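Xanthomonas outer protein D (Xanthomonas euvesicatoria, PDB 2OIX) acts as a type III secreted virulence effector whose cysteine protease domain, the part described here in an inactive mutant form, removes SUMO from proteins. Local coordinates at residues A136-L141 with G172-R177. The protein carries 1 engineered substitution. Sequence-based numbering, arbitrary orientation.
Sequences AGDHVL and GLIRDR. Engineered in segment 136-141: Ala-136 (natural residue Cys).
Ile-174 reaches across from the short helix 171-179, the last one modelled, and sets its side chain against Asp-138 and Leu-141, one turn apart at the opening of helix 136-153 in this Ulp1-type (family C48) protease domain. The apolar contact is made by both of its branches. Ile-174 CD1, at the end of the longer branch, lies 3.7 Å from Asp-138 CA and 3.8 Å from Asp-138 CB, so it rests on the base of the aspartate and on the helix backbone. The same methyl, Ile-174 CD1, is 4.1 Å from Leu-141 CB. The shorter branch meets the leucine farther out, with Ile-174 CG2 4.1 Å from Leu-141 CD1. CG1 stands anti to the carbonyl carbon (chi1 -77°) and chi2 is extended at 166°, which carries CD1 straight out to the neighbouring helix. Tyr-13 of helix 7-20 touches both Leu-141 and Ile-174.

The polar part belongs to Asp-138. Ile-174 CD1 also touches its carboxylate, 4.0 Å from Asp-138 OD1, while OD2, the other oxygen, forms a salt bridge with NH1 of Arg-171, just before the 172-177 segment.

Ala-136, engineered in place of the natural cysteine, takes no part and faces His-75 and Trp-76 of strand 75-82. The chemistry is thus divided: between these two segments one isoleucine makes the apolar contact by dispersion, and beside it the ion pair to Arg-171 ties Asp-138 to the start of helix 171-179.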
loop_
_atom_site.group_PDB
_atom_site.type_symbol
_atom_site.label_atom_id
_atom_site.label_comp_id
_atom_site.label_asym_id
_atom_site.label_seq_id
_atom_site.Cartn_x
_atom_site.Cartn_y
_atom_site.Cartn_z
ATOM N N ALA A 136 -13.314 1.552 0.463
ATOM C CA ALA A 136 -11.942 1.938 0.814
ATOM C C ALA A 136 -10.982 0.925 0.160
ATOM O O ALA A 136 -9.989 1.307 -0.458
ATOM C CB ALA A 136 -11.761 2.035 2.332
ATOM N N GLY A 137 -11.343 -0.359 0.220
ATOM C CA GLY A 137 -10.559 -1.455 -0.361
ATOM C C GLY A 137 -10.278 -1.339 -1.847
ATOM O O GLY A 137 -9.145 -1.579 -2.291
ATOM N N ASP A 138 -11.318 -1.020 -2.616
ATOM C CA ASP A 138 -11.203 -0.787 -4.040
ATOM C C ASP A 138 -10.187 0.341 -4.321
ATOM O O ASP A 138 -9.367 0.243 -5.248
ATOM C CB ASP A 138 -12.577 -0.427 -4.622
ATOM C CG ASP A 138 -13.682 -1.498 -4.327
ATOM O OD1 ASP A 138 -14.406 -1.932 -5.272
ATOM O OD2 ASP A 138 -13.917 -1.849 -3.152
ATOM N N HIS A 139 -10.272 1.411 -3.539
ATOM C CA HIS A 139 -9.416 2.584 -3.730
ATOM C C HIS A 139 -7.924 2.236 -3.478
ATOM O O HIS A 139 -7.038 2.646 -4.248
ATOM C CB HIS A 139 -9.887 3.750 -2.853
ATOM C CG HIS A 139 -11.059 4.499 -3.411
ATOM N ND1 HIS A 139 -12.359 4.113 -3.179
ATOM C CD2 HIS A 139 -11.131 5.626 -4.163
ATOM C CE1 HIS A 139 -13.188 4.957 -3.772
ATOM N NE2 HIS A 139 -12.472 5.877 -4.392
ATOM N N VAL A 140 -7.679 1.441 -2.442
ATOM C CA VAL A 140 -6.350 0.907 -2.173
ATOM C C VAL A 140 -5.826 0.036 -3.327
ATOM O O VAL A 140 -4.725 0.327 -3.829
ATOM C CB VAL A 140 -6.227 0.210 -0.802
ATOM C CG1 VAL A 140 -4.847 -0.446 -0.688
ATOM C CG2 VAL A 140 -6.382 1.239 0.315
ATOM N N LEU A 141 -6.650 -0.901 -3.839
ATOM C CA LEU A 141 -6.200 -1.819 -4.874
ATOM C C LEU A 141 -5.862 -1.040 -6.129
ATOM O O LEU A 141 -4.818 -1.251 -6.753
ATOM C CB LEU A 141 -7.272 -2.896 -5.180
ATOM C CG LEU A 141 -7.350 -3.917 -4.045
ATOM C CD1 LEU A 141 -8.162 -5.088 -4.318
ATOM C CD2 LEU A 141 -5.902 -4.413 -3.663
ATOM N N GLY A 172 -16.398 -4.044 -10.162
ATOM C CA GLY A 172 -16.423 -4.948 -11.315
ATOM C C GLY A 172 -15.126 -5.602 -11.767
ATOM O O GLY A 172 -15.035 -6.829 -11.801
ATOM N N LEU A 173 -14.125 -4.804 -12.133
ATOM C CA LEU A 173 -12.889 -5.375 -12.682
ATOM C C LEU A 173 -12.044 -5.999 -11.567
ATOM O O LEU A 173 -11.272 -6.927 -11.806
ATOM C CB LEU A 173 -12.082 -4.337 -13.485
ATOM C CG LEU A 173 -10.592 -4.634 -13.749
ATOM C CD1 LEU A 173 -10.385 -5.468 -15.015
ATOM C CD2 LEU A 173 -9.741 -3.357 -13.798
ATOM N N ILE A 174 -12.213 -5.494 -10.355
ATOM C CA ILE A 174 -11.607 -6.129 -9.191
ATOM C C ILE A 174 -12.203 -7.529 -9.006
ATOM O O ILE A 174 -11.468 -8.500 -8.869
ATOM C CB ILE A 174 -11.732 -5.267 -7.908
ATOM C CG1 ILE A 174 -10.707 -4.119 -7.955
ATOM C CG2 ILE A 174 -11.429 -6.106 -6.643
ATOM C CD1 ILE A 174 -10.946 -3.016 -6.946
ATOM N N ARG A 175 -13.526 -7.618 -9.016
ATOM C CA ARG A 175 -14.229 -8.898 -8.980
ATOM C C ARG A 175 -13.788 -9.849 -10.095
ATOM O O ARG A 175 -13.594 -11.039 -9.856
ATOM C CB ARG A 175 -15.740 -8.676 -9.081
ATOM C CG ARG A 175 -16.367 -8.208 -7.791
ATOM C CD ARG A 175 -17.898 -8.233 -7.818
ATOM N NE ARG A 175 -18.373 -7.605 -6.590
ATOM C CZ ARG A 175 -19.628 -7.586 -6.156
ATOM N NH1 ARG A 175 -20.604 -8.179 -6.845
ATOM N NH2 ARG A 175 -19.901 -6.970 -5.005
ATOM N N ASP A 176 -13.630 -9.313 -11.301
ATOM C CA ASP A 176 -13.182 -10.095 -12.456
ATOM C C ASP A 176 -11.768 -10.632 -12.253
ATOM O O ASP A 176 -11.484 -11.776 -12.597
ATOM C CB ASP A 176 -13.219 -9.243 -13.726
ATOM C CG ASP A 176 -14.533 -9.357 -14.474
ATOM O OD1 ASP A 176 -15.551 -9.761 -13.871
ATOM O OD2 ASP A 176 -14.536 -9.015 -15.672
ATOM N N ARG A 177 -10.885 -9.793 -11.721
ATOM C CA ARG A 177 -9.510 -10.201 -11.424
ATOM C C ARG A 177 -9.441 -11.185 -10.268
ATOM O O ARG A 177 -8.650 -12.128 -10.310
ATOM C CB ARG A 177 -8.602 -8.989 -11.184
ATOM C CG ARG A 177 -7.864 -8.578 -12.450
ATOM C CD ARG A 177 -7.583 -7.110 -12.465
ATOM N NE ARG A 177 -6.987 -6.702 -13.734
ATOM C CZ ARG A 177 -6.579 -5.459 -14.003
ATOM N NH1 ARG A 177 -6.701 -4.479 -13.084
ATOM N NH2 ARG A 177 -6.053 -5.194 -15.201
#